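Local coordinates for protein fibrillarin-like rRNA/tRNA 2'-O-methyltransferase (Aeropyrum pernix, PDB 4DF3) that binds S-adenosyl-L-methionine and probably uses it to methylate ribose 2'-hydroxyls of rRNA and tRNA at sites chosen by a guide RNA, at residues I28-L33 against A92-D97; A63-K68 against V215-F220; V75-R80 against G100-I105; M180-R185 against D223-Y228. The protein carries 2 engineered substitutions. One frame throughout, in Å; residues are numbered along the deposited sequence.

Interactions 1 and 4 are largely buried, whereas interactions 2 and 3 reach the surface. Interaction 1 joins the N-terminal antiparallel sheet to helix 90-99 through a polar cluster round a carboxylate. Interaction 3, which touches it through I105, lies at the start of two parallel strands on either side of that helix in the chain and mixes turn backbone with charged side chains. Interactions 2 and 4 share one end of the mixed sheet: strands 211-216 and 224-229 are neighbours, and H216 NE2 bonds to A184 O near the start of 224-229. There interaction 4 is regular strand pairing with aliphatic packing, while interaction 2 sets small helix side chains and a coiled lysine against a loop.

Interaction 1 of 4, residues I28-L33 against A92-D97; sequences IATKNL and ASHMSD
T30 OG1 accepts a hydrogen bond from H94 ND1 (2.8 Å) and donates one to D97 OD2 (2.7 Å). The first lies close to the imidazole plane; the second uses the anti lone pair of the carboxylate. With chi1 at 50°, OG1 sits between the backbone N and the carbonyl carbon of T30, turned to both partners at once. The other oxygen, D97 OD1, takes L33 N at 2.8 Å in a straight bond that arrives well above the carboxylate plane. R53 and R125 form salt bridges to OD2 and OD1, and Y40 binds H94 NE2, which fixes the ring at both nitrogens. A water donates to the backbone oxygens of K31 and D97. An alanine at D97 is likely to leave both arginines without this anion and the T30 hydroxyl and L33 N without their acceptor. Farther out, L33 CD2 lies 3.5 Å from S96 OG, which is itself bonded to N127. The contact joins the two parts of fibrillarin: strand 26-31, in the middle of the N-terminal antiparallel sheet, sits on helix 90-99, whose first turn carries the S-adenosylmethionine-binding T90 and T91, in the Rossmann-like methyltransferase fold.

Interaction 2 of 4, residues A63-K68 against V215-F220; sequences AAALLK and VHLDPF
The C-terminal end of helix 61-67 faces the end of strand 211-216 and the loop beyond it, closest at A64 and L217, whose CA atoms are 5.8 Å apart. K68, just past the helix, curls back through bends at chi2, chi3 and chi4 so that its ammonium group reaches two backbone oxygens, one at the strand end and one in the loop. NZ meets D218 O at 2.8 Å in the carbonyl plane, and H216 O at 2.9 Å from well above the plane of that carbonyl. The aliphatic part of the same chain lies at the edge of the F220 ring, CD being 3.8 Å from CE2. A methionine in place of K68 would probably leave the H216 and D218 carbonyls without their shared donor. A64 CB presses on F220 CB at 3.4 Å, methyl against methylene, a close fit at the root of the ring, and L67 crosses F220 at about a right angle, with its CB 3.9 Å from CE2. L217 sends CD2 to 3.5 Å from A65 CA, and V215 CG2 lies beside A65 CB. D218 N bonds back to H216 ND1, and a cis peptide precedes P219. Around the contact, Y58 stacks edge-to-face with F220, M226 of strand 224-229 packs on A65 and L217, and I28 of strand 26-31 lies against A63 and L67 on helix 61-67.

Interaction 3 of 4, residues V75-R80 against G100-I105; sequences VKEGDR and GPRGRI
G78 and G103 bring the two segments together, their CA atoms 3.9 Å apart, where a type II turn from K76 to D79 meets a type I turn from G100 to G103. G78 takes positive phi (82°) in the third position of its turn, a conformation that favours glycine. At G103 a side chain would collide with D79 O. That oxygen accepts a hydrogen bond from R104 N at 3.0 Å, and R80, the next residue, forms a parallel bridge with R104, in which R80 CA makes a CH...O contact with R104 O. D79 OD2 takes K76 N of its own turn at 2.9 Å and also Y177 OH from strand 176-183. The bridge opens the pairing of strands 80-84 and 104-109, which helix 90-99 connects in a beta-alpha-beta crossover of the Rossmann-like sheet. On the face shared by R80 and R104, the two side chains cross at a slant, R80 CD lying 3.7 Å from R104 CB. R80 bends at chi2 (-59°), which brings NE and NH2 back to R102 O, each in a weak bond of 3.2 Å. Its NH1 lies over one face of the R104 guanidinium, near the rim, and is paired with E146, whose carboxylate also makes a long, weak ion pair with R104. At the exposed end, extended E77 reaches across to R102 in a salt bridge, OE2 to NH1 3.3 Å, the carboxylate and guanidinium planes 35° apart.

Interaction 4 of 4, residues M180-R185 against D223-Y228; sequences MAIKAR and DHAMIY
I182 and I227 meet obliquely on one face of the paired strands, I227 CD1 wedging against I182 CG2 at 3.6 Å and I182 CD1 at 3.7 Å. I182 has CG1 anti to its backbone N (chi1 -174°), which turns CG2 toward the neighbouring strand. M180 lies alongside I227, both pointing the same way, its CE bent round at chi3 to 3.8 Å from the same CD1, so three branches converge on one methyl. Farther along this face A225 CB touches A184 CB and I182 CG2, and helix 195-206 packs on I182, A184 and I227. On the other face are A181 and M226; the M226 chain folds so that SD lies 3.7 Å from M180 O. At the K183-H224 pair the side chains start out in diverging directions, yet they cross obliquely, K183 CD being 3.6 Å from H224 NE2, while H224 ND1 is held by D221. The backbones pair antiparallel: M180 with I227 and I182 with A225 each exchange two hydrogen bonds, and A184 N adds one to D223 O at 2.9 Å. Strand 224-229 runs antiparallel between 176-183 and 211-216, as the seventh strand in the 3-2-1-4-5-7-6 order that marks class I S-adenosylmethionine-dependent methyltransferases; here A181 packs on the cofactor-binding D154, and the H224 side chain is about 6 Å from the bound S-adenosylmethionine.

Interaction 1 of 4, residues I28-L33 against A92-D97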
loop_
_atom_site.group_PDB
_atom_site.type_symbol
_atom_site.label_atom_id
_atom_site.label_comp_id
_atom_site.label_asym_id
_atom_site.label_seq_id
_atom_site.Cartn_x
_atom_site.Cartn_y
_atom_site.Cartn_z
ATOM N N ILE A 28 13.320 -7.105 0.434
ATOM C CA ILE A 28 12.846 -6.486 -0.780
ATOM C C ILE A 28 13.012 -5.017 -0.643
ATOM O O ILE A 28 13.163 -4.505 0.472
ATOM C CB ILE A 28 11.386 -6.820 -1.116
ATOM C CG1 ILE A 28 10.488 -6.590 0.115
ATOM C CG2 ILE A 28 11.336 -8.271 -1.652
ATOM C CD1 ILE A 28 8.935 -6.705 -0.207
ATOM N N ALA A 29 13.035 -4.311 -1.786
ATOM C CA ALA A 29 13.385 -2.890 -1.726
ATOM C C ALA A 29 12.740 -2.247 -2.987
ATOM O O ALA A 29 12.384 -2.948 -3.920
ATOM C CB ALA A 29 14.882 -2.683 -1.758
ATOM N N THR A 30 12.542 -0.935 -2.943
ATOM C CA THR A 30 12.135 -0.230 -4.134
ATOM C C THR A 30 13.299 0.749 -4.555
ATOM O O THR A 30 14.159 1.056 -3.782
ATOM C CB THR A 30 10.863 0.541 -3.920
ATOM O OG1 THR A 30 10.967 1.336 -2.717
ATOM C CG2 THR A 30 9.728 -0.398 -3.881
ATOM N N LYS A 31 13.294 1.191 -5.808
ATOM C CA LYS A 31 14.305 2.132 -6.253
ATOM C C LYS A 31 13.890 3.519 -5.817
ATOM O O LYS A 31 12.764 3.975 -6.113
ATOM C CB LYS A 31 14.420 2.095 -7.779
ATOM C CG LYS A 31 15.611 2.905 -8.297
ATOM C CD LYS A 31 15.707 2.766 -9.845
ATOM C CE LYS A 31 16.339 1.392 -10.163
ATOM N NZ LYS A 31 16.573 1.190 -11.652
ATOM N N ASN A 32 14.824 4.200 -5.160
ATOM C CA ASN A 32 14.492 5.467 -4.542
ATOM C C ASN A 32 14.133 6.537 -5.592
ATOM O O ASN A 32 14.983 6.935 -6.410
ATOM C CB ASN A 32 15.633 5.908 -3.604
ATOM C CG ASN A 32 15.177 6.988 -2.593
ATOM O OD1 ASN A 32 14.079 7.542 -2.730
ATOM N ND2 ASN A 32 15.997 7.252 -1.549
ATOM N N LEU A 33 12.882 7.015 -5.581
ATOM C CA LEU A 33 12.532 8.153 -6.492
ATOM C C LEU A 33 13.270 9.435 -6.119
ATOM O O LEU A 33 13.376 10.343 -6.965
ATOM C CB LEU A 33 11.049 8.476 -6.432
ATOM C CG LEU A 33 10.457 9.374 -7.513
ATOM C CD1 LEU A 33 10.628 8.767 -8.917
ATOM C CD2 LEU A 33 8.950 9.555 -7.190
ATOM N N ALA A 92 2.960 4.433 1.383
ATOM C CA ALA A 92 2.808 5.280 0.176
ATOM C C ALA A 92 4.163 5.651 -0.416
ATOM O O ALA A 92 4.269 5.845 -1.623
ATOM C CB ALA A 92 1.984 6.530 0.484
ATOM N N SER A 93 5.212 5.750 0.398
ATOM C CA SER A 93 6.487 6.174 -0.196
ATOM C C SER A 93 6.989 5.095 -1.164
ATOM O O SER A 93 7.601 5.388 -2.201
ATOM C CB SER A 93 7.583 6.448 0.887
ATOM O OG SER A 93 7.917 5.266 1.630
ATOM N N HIS A 94 6.801 3.836 -0.789
ATOM C CA HIS A 94 7.145 2.772 -1.717
ATOM C C HIS A 94 6.227 2.709 -2.932
ATOM O O HIS A 94 6.735 2.403 -4.065
ATOM C CB HIS A 94 7.220 1.398 -0.980
ATOM C CG HIS A 94 8.317 1.365 0.054
ATOM N ND1 HIS A 94 9.649 1.140 -0.249
ATOM C CD2 HIS A 94 8.254 1.558 1.389
ATOM C CE1 HIS A 94 10.362 1.232 0.867
ATOM N NE2 HIS A 94 9.533 1.460 1.875
ATOM N N MET A 95 4.946 2.990 -2.761
ATOM C CA MET A 95 4.059 3.079 -3.953
ATOM C C MET A 95 4.604 4.196 -4.863
ATOM O O MET A 95 4.704 4.018 -6.087
ATOM C CB MET A 95 2.629 3.392 -3.578
ATOM C CG MET A 95 1.989 2.261 -2.904
ATOM S SD MET A 95 0.384 2.870 -2.356
ATOM C CE MET A 95 -0.503 1.437 -1.759
ATOM N N SER A 96 5.003 5.317 -4.256
ATOM C CA SER A 96 5.541 6.481 -5.003
ATOM C C SER A 96 6.798 6.062 -5.789
ATOM O O SER A 96 6.896 6.393 -6.990
ATOM C CB SER A 96 5.824 7.671 -4.031
ATOM O OG SER A 96 6.743 8.591 -4.583
ATOM N N ASP A 97 7.710 5.279 -5.148
ATOM C CA ASP A 97 8.841 4.742 -5.910
ATOM C C ASP A 97 8.418 3.949 -7.177
ATOM O O ASP A 97 9.015 4.114 -8.226
ATOM C CB ASP A 97 9.736 3.854 -5.038
ATOM C CG ASP A 97 10.518 4.640 -3.996
ATOM O OD1 ASP A 97 10.727 5.887 -4.147
ATOM O OD2 ASP A 97 10.987 3.998 -3.008
HETATM O O HOH W 1 11.715 5.039 -8.169
#

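Interaction 2 of 4, residues A63-K68 against V215-F220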
loop_
_atom_site.group_PDB
_atom_site.type_symbol
_atom_site.label_atom_id
_atom_site.label_comp_id
_atom_site.label_asym_id
_atom_site.label_seq_id
_atom_site.Cartn_x
_atom_site.Cartn_y
_atom_site.Cartn_z
ATOM N N ALA A 63 4.052 -4.670 1.713
ATOM C CA ALA A 63 5.261 -5.477 1.574
ATOM C C ALA A 63 4.992 -6.807 2.286
ATOM O O ALA A 63 5.347 -7.856 1.757
ATOM C CB ALA A 63 6.448 -4.778 2.316
ATOM N N ALA A 64 4.383 -6.758 3.495
ATOM C CA ALA A 64 3.986 -8.039 4.157
ATOM C C ALA A 64 3.111 -8.934 3.276
ATOM O O ALA A 64 3.333 -10.197 3.163
ATOM C CB ALA A 64 3.325 -7.757 5.540
ATOM N N ALA A 65 2.168 -8.319 2.556
ATOM C CA ALA A 65 1.260 -9.133 1.749
ATOM C C ALA A 65 2.024 -9.831 0.622
ATOM O O ALA A 65 1.738 -11.022 0.305
ATOM C CB ALA A 65 0.114 -8.327 1.209
ATOM N N LEU A 66 3.018 -9.134 0.048
ATOM C CA LEU A 66 3.811 -9.764 -1.054
ATOM C C LEU A 66 4.615 -10.941 -0.505
ATOM O O LEU A 66 4.610 -12.015 -1.095
ATOM C CB LEU A 66 4.794 -8.742 -1.690
ATOM C CG LEU A 66 4.052 -7.607 -2.423
ATOM C CD1 LEU A 66 5.112 -6.535 -2.904
ATOM C CD2 LEU A 66 3.339 -8.126 -3.666
ATOM N N LEU A 67 5.232 -10.726 0.642
ATOM C CA LEU A 67 6.120 -11.755 1.221
ATOM C C LEU A 67 5.298 -12.942 1.762
ATOM O O LEU A 67 5.840 -14.045 1.915
ATOM C CB LEU A 67 7.020 -11.177 2.311
ATOM C CG LEU A 67 8.074 -10.151 1.855
ATOM C CD1 LEU A 67 8.999 -9.756 2.964
ATOM C CD2 LEU A 67 8.812 -10.673 0.658
ATOM N N LYS A 68 3.997 -12.709 2.039
ATOM C CA LYS A 68 3.084 -13.778 2.427
ATOM C C LYS A 68 2.375 -14.463 1.219
ATOM O O LYS A 68 1.434 -15.253 1.375
ATOM C CB LYS A 68 2.060 -13.225 3.450
ATOM C CG LYS A 68 2.714 -12.912 4.847
ATOM C CD LYS A 68 3.576 -14.012 5.448
ATOM C CE LYS A 68 2.795 -15.337 5.603
ATOM N NZ LYS A 68 1.555 -15.137 6.465
ATOM N N VAL A 215 -4.499 -12.736 1.890
ATOM C CA VAL A 215 -3.407 -13.349 2.615
ATOM C C VAL A 215 -3.339 -12.778 4.031
ATOM O O VAL A 215 -3.424 -11.573 4.228
ATOM C CB VAL A 215 -1.964 -13.275 1.933
ATOM C CG1 VAL A 215 -1.918 -14.142 0.621
ATOM C CG2 VAL A 215 -1.457 -11.790 1.738
ATOM N N HIS A 216 -3.163 -13.667 5.015
ATOM C CA HIS A 216 -2.892 -13.176 6.337
ATOM C C HIS A 216 -1.432 -12.669 6.459
ATOM O O HIS A 216 -0.539 -13.204 5.785
ATOM C CB HIS A 216 -3.222 -14.268 7.394
ATOM C CG HIS A 216 -3.343 -13.695 8.776
ATOM N ND1 HIS A 216 -2.242 -13.508 9.592
ATOM C CD2 HIS A 216 -4.400 -13.213 9.468
ATOM C CE1 HIS A 216 -2.600 -12.893 10.690
ATOM N NE2 HIS A 216 -3.918 -12.758 10.675
ATOM N N LEU A 217 -1.184 -11.663 7.306
ATOM C CA LEU A 217 0.097 -11.004 7.344
ATOM C C LEU A 217 1.035 -11.465 8.448
ATOM O O LEU A 217 2.108 -10.939 8.573
ATOM C CB LEU A 217 -0.083 -9.470 7.413
ATOM C CG LEU A 217 -0.921 -8.930 6.265
ATOM C CD1 LEU A 217 -1.111 -7.338 6.382
ATOM C CD2 LEU A 217 -0.397 -9.396 4.800
ATOM N N ASP A 218 0.626 -12.460 9.238
ATOM C CA ASP A 218 1.471 -12.901 10.328
ATOM C C ASP A 218 2.791 -13.455 9.775
ATOM O O ASP A 218 2.754 -14.139 8.759
ATOM C CB ASP A 218 0.740 -14.012 11.075
ATOM C CG ASP A 218 1.586 -14.620 12.162
ATOM O OD1 ASP A 218 1.612 -14.025 13.240
ATOM O OD2 ASP A 218 2.254 -15.619 11.903
ATOM N N PRO A 219 3.947 -13.152 10.444
ATOM C CA PRO A 219 4.114 -12.375 11.676
ATOM C C PRO A 219 4.440 -10.937 11.455
ATOM O O PRO A 219 4.757 -10.246 12.410
ATOM C CB PRO A 219 5.368 -13.061 12.313
ATOM C CG PRO A 219 6.309 -13.130 11.075
ATOM C CD PRO A 219 5.263 -13.673 9.975
ATOM N N PHE A 220 4.502 -10.504 10.208
ATOM C CA PHE A 220 4.793 -9.091 9.888
ATOM C C PHE A 220 3.751 -8.160 10.508
ATOM O O PHE A 220 4.082 -7.066 11.053
ATOM C CB PHE A 220 4.832 -8.910 8.364
ATOM C CG PHE A 220 5.845 -9.774 7.662
ATOM C CD1 PHE A 220 7.217 -9.606 7.903
ATOM C CD2 PHE A 220 5.414 -10.740 6.772
ATOM C CE1 PHE A 220 8.133 -10.374 7.255
ATOM C CE2 PHE A 220 6.309 -11.530 6.141
ATOM C CZ PHE A 220 7.720 -11.317 6.384
#

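Interaction 3 of 4, residues V75-R80 against G100-I105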
loop_
_atom_site.group_PDB
_atom_site.type_symbol
_atom_site.label_atom_id
_atom_site.label_comp_id
_atom_site.label_asym_id
_atom_site.label_seq_id
_atom_site.Cartn_x
_atom_site.Cartn_y
_atom_site.Cartn_z
ATOM N N VAL A 75 0.149 -2.750 -8.190
ATOM C CA VAL A 75 0.623 -1.362 -8.257
ATOM C C VAL A 75 1.714 -1.329 -9.365
ATOM O O VAL A 75 2.732 -2.042 -9.272
ATOM C CB VAL A 75 1.289 -0.882 -6.899
ATOM C CG1 VAL A 75 1.925 0.554 -7.046
ATOM C CG2 VAL A 75 0.284 -0.875 -5.727
ATOM N N LYS A 76 1.478 -0.502 -10.392
ATOM C CA LYS A 76 2.323 -0.413 -11.602
ATOM C C LYS A 76 2.827 0.995 -11.904
ATOM O O LYS A 76 2.177 1.999 -11.579
ATOM C CB LYS A 76 1.533 -0.773 -12.865
ATOM C CG LYS A 76 0.920 -2.189 -12.895
ATOM C CD LYS A 76 1.975 -3.187 -13.352
ATOM C CE LYS A 76 1.503 -4.618 -13.128
ATOM N NZ LYS A 76 2.727 -5.540 -13.293
ATOM N N GLU A 77 3.967 1.030 -12.610
ATOM C CA GLU A 77 4.473 2.293 -13.129
ATOM C C GLU A 77 3.364 3.133 -13.771
ATOM O O GLU A 77 2.569 2.639 -14.595
ATOM C CB GLU A 77 5.582 2.020 -14.148
ATOM C CG GLU A 77 6.178 3.320 -14.690
ATOM C CD GLU A 77 7.137 3.035 -15.856
ATOM O OE1 GLU A 77 7.133 1.893 -16.379
ATOM O OE2 GLU A 77 7.874 3.970 -16.238
ATOM N N GLY A 78 3.292 4.388 -13.345
ATOM C CA GLY A 78 2.261 5.345 -13.848
ATOM C C GLY A 78 0.850 5.343 -13.277
ATOM O O GLY A 78 -0.008 6.141 -13.704
ATOM N N ASP A 79 0.576 4.413 -12.368
ATOM C CA ASP A 79 -0.734 4.307 -11.778
ATOM C C ASP A 79 -1.099 5.609 -11.014
ATOM O O ASP A 79 -0.255 6.233 -10.393
ATOM C CB ASP A 79 -0.783 3.184 -10.733
ATOM C CG ASP A 79 -1.052 1.823 -11.328
ATOM O OD1 ASP A 79 -1.243 1.732 -12.541
ATOM O OD2 ASP A 79 -1.055 0.826 -10.542
ATOM N N ARG A 80 -2.385 5.899 -11.034
ATOM C CA ARG A 80 -2.992 6.857 -10.145
ATOM C C ARG A 80 -3.717 6.004 -9.088
ATOM O O ARG A 80 -4.500 5.079 -9.457
ATOM C CB ARG A 80 -4.044 7.625 -10.943
ATOM C CG ARG A 80 -3.490 8.343 -12.186
ATOM C CD ARG A 80 -2.442 9.316 -11.859
ATOM N NE ARG A 80 -1.659 9.740 -13.034
ATOM C CZ ARG A 80 -1.814 10.901 -13.688
ATOM N NH1 ARG A 80 -2.738 11.799 -13.307
ATOM N NH2 ARG A 80 -1.030 11.169 -14.735
ATOM N N GLY A 100 6.437 5.929 -10.032
ATOM C CA GLY A 100 7.345 6.864 -10.740
ATOM C C GLY A 100 6.721 8.237 -10.942
ATOM O O GLY A 100 5.637 8.515 -10.453
ATOM N N PRO A 101 7.425 9.128 -11.670
ATOM C CA PRO A 101 7.010 10.558 -11.824
ATOM C C PRO A 101 5.662 10.826 -12.481
ATOM O O PRO A 101 5.043 11.890 -12.183
ATOM C CB PRO A 101 8.130 11.145 -12.697
ATOM C CG PRO A 101 8.574 9.981 -13.545
ATOM C CD PRO A 101 8.622 8.815 -12.478
ATOM N N ARG A 102 5.208 9.919 -13.354
ATOM C CA ARG A 102 3.897 10.048 -14.004
ATOM C C ARG A 102 2.684 9.444 -13.238
ATOM O O ARG A 102 1.531 9.620 -13.613
ATOM C CB ARG A 102 3.936 9.492 -15.449
ATOM C CG ARG A 102 4.897 10.219 -16.416
ATOM C CD ARG A 102 4.680 9.629 -17.847
ATOM N NE ARG A 102 5.496 8.421 -18.042
ATOM C CZ ARG A 102 5.160 7.174 -17.669
ATOM N NH1 ARG A 102 6.015 6.161 -17.888
ATOM N NH2 ARG A 102 3.973 6.916 -17.101
ATOM N N GLY A 103 2.955 8.729 -12.148
ATOM C CA GLY A 103 1.872 8.268 -11.299
ATOM C C GLY A 103 1.492 9.305 -10.253
ATOM O O GLY A 103 2.134 10.334 -10.116
ATOM N N ARG A 104 0.438 9.008 -9.518
ATOM C CA ARG A 104 0.041 9.847 -8.408
ATOM C C ARG A 104 -0.517 8.964 -7.303
ATOM O O ARG A 104 -1.277 8.008 -7.543
ATOM C CB ARG A 104 -1.053 10.815 -8.803
ATOM C CG ARG A 104 -0.667 11.819 -9.811
ATOM C CD ARG A 104 -1.641 12.986 -9.770
ATOM N NE ARG A 104 -1.056 14.048 -10.567
ATOM C CZ ARG A 104 -1.711 15.104 -11.035
ATOM N NH1 ARG A 104 -3.002 15.274 -10.760
ATOM N NH2 ARG A 104 -1.046 16.009 -11.744
ATOM N N ILE A 105 -0.206 9.321 -6.076
ATOM C CA ILE A 105 -0.992 8.785 -4.947
ATOM C C ILE A 105 -1.778 9.906 -4.303
ATOM O O ILE A 105 -1.176 10.915 -3.805
ATOM C CB ILE A 105 -0.082 8.296 -3.867
ATOM C CG1 ILE A 105 0.723 7.154 -4.370
ATOM C CG2 ILE A 105 -0.903 7.797 -2.639
ATOM C CD1 ILE A 105 1.781 6.872 -3.551
#

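Interaction 4 of 4, residues M180-R185 against D223-Y228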
loop_
_atom_site.group_PDB
_atom_site.type_symbol
_atom_site.label_atom_id
_atom_site.label_comp_id
_atom_site.label_asym_id
_atom_site.label_seq_id
_atom_site.Cartn_x
_atom_site.Cartn_y
_atom_site.Cartn_z
ATOM N N MET A 180 -7.252 -3.911 0.489
ATOM C CA MET A 180 -7.824 -3.476 1.819
ATOM C C MET A 180 -7.160 -4.282 2.982
ATOM O O MET A 180 -7.170 -5.514 2.983
ATOM C CB MET A 180 -9.369 -3.589 1.906
ATOM C CG MET A 180 -9.882 -2.900 3.194
ATOM S SD MET A 180 -11.696 -3.034 3.261
ATOM C CE MET A 180 -12.019 -4.616 3.978
ATOM N N ALA A 181 -6.483 -3.583 3.877
ATOM C CA ALA A 181 -6.019 -4.211 5.121
ATOM C C ALA A 181 -7.207 -4.349 6.075
ATOM O O ALA A 181 -7.843 -3.359 6.451
ATOM C CB ALA A 181 -4.949 -3.328 5.770
ATOM N N ILE A 182 -7.467 -5.572 6.514
ATOM C CA ILE A 182 -8.593 -5.883 7.381
ATOM C C ILE A 182 -8.074 -6.532 8.692
ATOM O O ILE A 182 -7.157 -7.366 8.636
ATOM C CB ILE A 182 -9.585 -6.868 6.637
ATOM C CG1 ILE A 182 -10.852 -7.076 7.476
ATOM C CG2 ILE A 182 -8.967 -8.175 6.244
ATOM C CD1 ILE A 182 -11.953 -7.876 6.666
ATOM N N LYS A 183 -8.686 -6.163 9.829
ATOM C CA LYS A 183 -8.403 -6.857 11.086
ATOM C C LYS A 183 -8.848 -8.274 10.916
ATOM O O LYS A 183 -9.990 -8.528 10.534
ATOM C CB LYS A 183 -9.184 -6.167 12.215
ATOM C CG LYS A 183 -8.509 -6.262 13.541
ATOM C CD LYS A 183 -7.470 -5.121 13.681
ATOM C CE LYS A 183 -6.706 -5.076 15.034
ATOM N NZ LYS A 183 -7.454 -5.477 16.268
ATOM N N ALA A 184 -7.944 -9.224 11.152
ATOM C CA ALA A 184 -8.219 -10.598 10.947
ATOM C C ALA A 184 -7.215 -11.450 11.730
ATOM O O ALA A 184 -6.039 -11.092 11.869
ATOM C CB ALA A 184 -8.090 -10.998 9.407
ATOM N N ARG A 185 -7.712 -12.567 12.257
ATOM C CA ARG A 185 -6.834 -13.567 12.897
ATOM C C ARG A 185 -6.415 -14.590 11.871
ATOM O O ARG A 185 -7.054 -14.735 10.846
ATOM C CB ARG A 185 -7.578 -14.260 14.024
ATOM C CG ARG A 185 -7.857 -13.329 15.209
ATOM C CD ARG A 185 -9.034 -13.860 16.110
ATOM N NE ARG A 185 -10.246 -14.129 15.316
ATOM C CZ ARG A 185 -11.353 -14.704 15.786
ATOM N NH1 ARG A 185 -11.429 -15.054 17.068
ATOM N NH2 ARG A 185 -12.387 -14.928 14.977
ATOM N N ASP A 223 -2.224 -9.165 13.289
ATOM C CA ASP A 223 -3.634 -8.885 13.471
ATOM C C ASP A 223 -4.403 -8.495 12.205
ATOM O O ASP A 223 -5.540 -8.107 12.318
ATOM C CB ASP A 223 -3.823 -7.800 14.520
ATOM C CG ASP A 223 -3.285 -8.219 15.837
ATOM O OD1 ASP A 223 -3.402 -9.413 16.122
ATOM O OD2 ASP A 223 -2.715 -7.398 16.561
ATOM N N HIS A 224 -3.799 -8.621 11.035
ATOM C CA HIS A 224 -4.428 -8.170 9.771
ATOM C C HIS A 224 -4.206 -9.152 8.625
ATOM O O HIS A 224 -3.199 -9.901 8.637
ATOM C CB HIS A 224 -3.869 -6.795 9.346
ATOM C CG HIS A 224 -4.265 -5.686 10.264
ATOM N ND1 HIS A 224 -3.552 -5.355 11.394
ATOM C CD2 HIS A 224 -5.281 -4.785 10.173
ATOM C CE1 HIS A 224 -4.135 -4.316 11.990
ATOM N NE2 HIS A 224 -5.160 -3.929 11.242
ATOM N N ALA A 225 -5.091 -9.103 7.637
ATOM C CA ALA A 225 -4.902 -9.773 6.370
ATOM C C ALA A 225 -4.976 -8.671 5.329
ATOM O O ALA A 225 -5.528 -7.592 5.581
ATOM C CB ALA A 225 -6.087 -10.787 6.161
ATOM N N MET A 226 -4.506 -8.954 4.143
ATOM C CA MET A 226 -4.713 -8.091 2.968
ATOM C C MET A 226 -5.700 -8.695 1.982
ATOM O O MET A 226 -5.478 -9.831 1.500
ATOM C CB MET A 226 -3.333 -7.860 2.341
ATOM C CG MET A 226 -3.370 -6.871 1.056
ATOM S SD MET A 226 -3.778 -5.202 1.661
ATOM C CE MET A 226 -2.140 -4.767 2.335
ATOM N N ILE A 227 -6.796 -7.964 1.728
ATOM C CA ILE A 227 -7.810 -8.451 0.789
ATOM C C ILE A 227 -7.493 -7.777 -0.549
ATOM O O ILE A 227 -7.236 -6.576 -0.573
ATOM C CB ILE A 227 -9.206 -8.000 1.221
ATOM C CG1 ILE A 227 -9.610 -8.750 2.494
ATOM C CG2 ILE A 227 -10.251 -8.326 0.076
ATOM C CD1 ILE A 227 -10.785 -8.095 3.178
ATOM N N TYR A 228 -7.511 -8.561 -1.635
ATOM C CA TYR A 228 -7.248 -8.034 -2.971
ATOM C C TYR A 228 -8.465 -8.335 -3.861
ATOM O O TYR A 228 -8.885 -9.504 -3.985
ATOM C CB TYR A 228 -5.948 -8.700 -3.523
ATOM C CG TYR A 228 -5.673 -8.479 -4.946
ATOM C CD1 TYR A 228 -5.961 -7.262 -5.565
ATOM C CD2 TYR A 228 -5.025 -9.477 -5.701
ATOM C CE1 TYR A 228 -5.656 -7.019 -6.891
ATOM C CE2 TYR A 228 -4.716 -9.264 -7.050
ATOM C CZ TYR A 228 -5.047 -8.035 -7.659
ATOM O OH TYR A 228 -4.720 -7.802 -8.997
#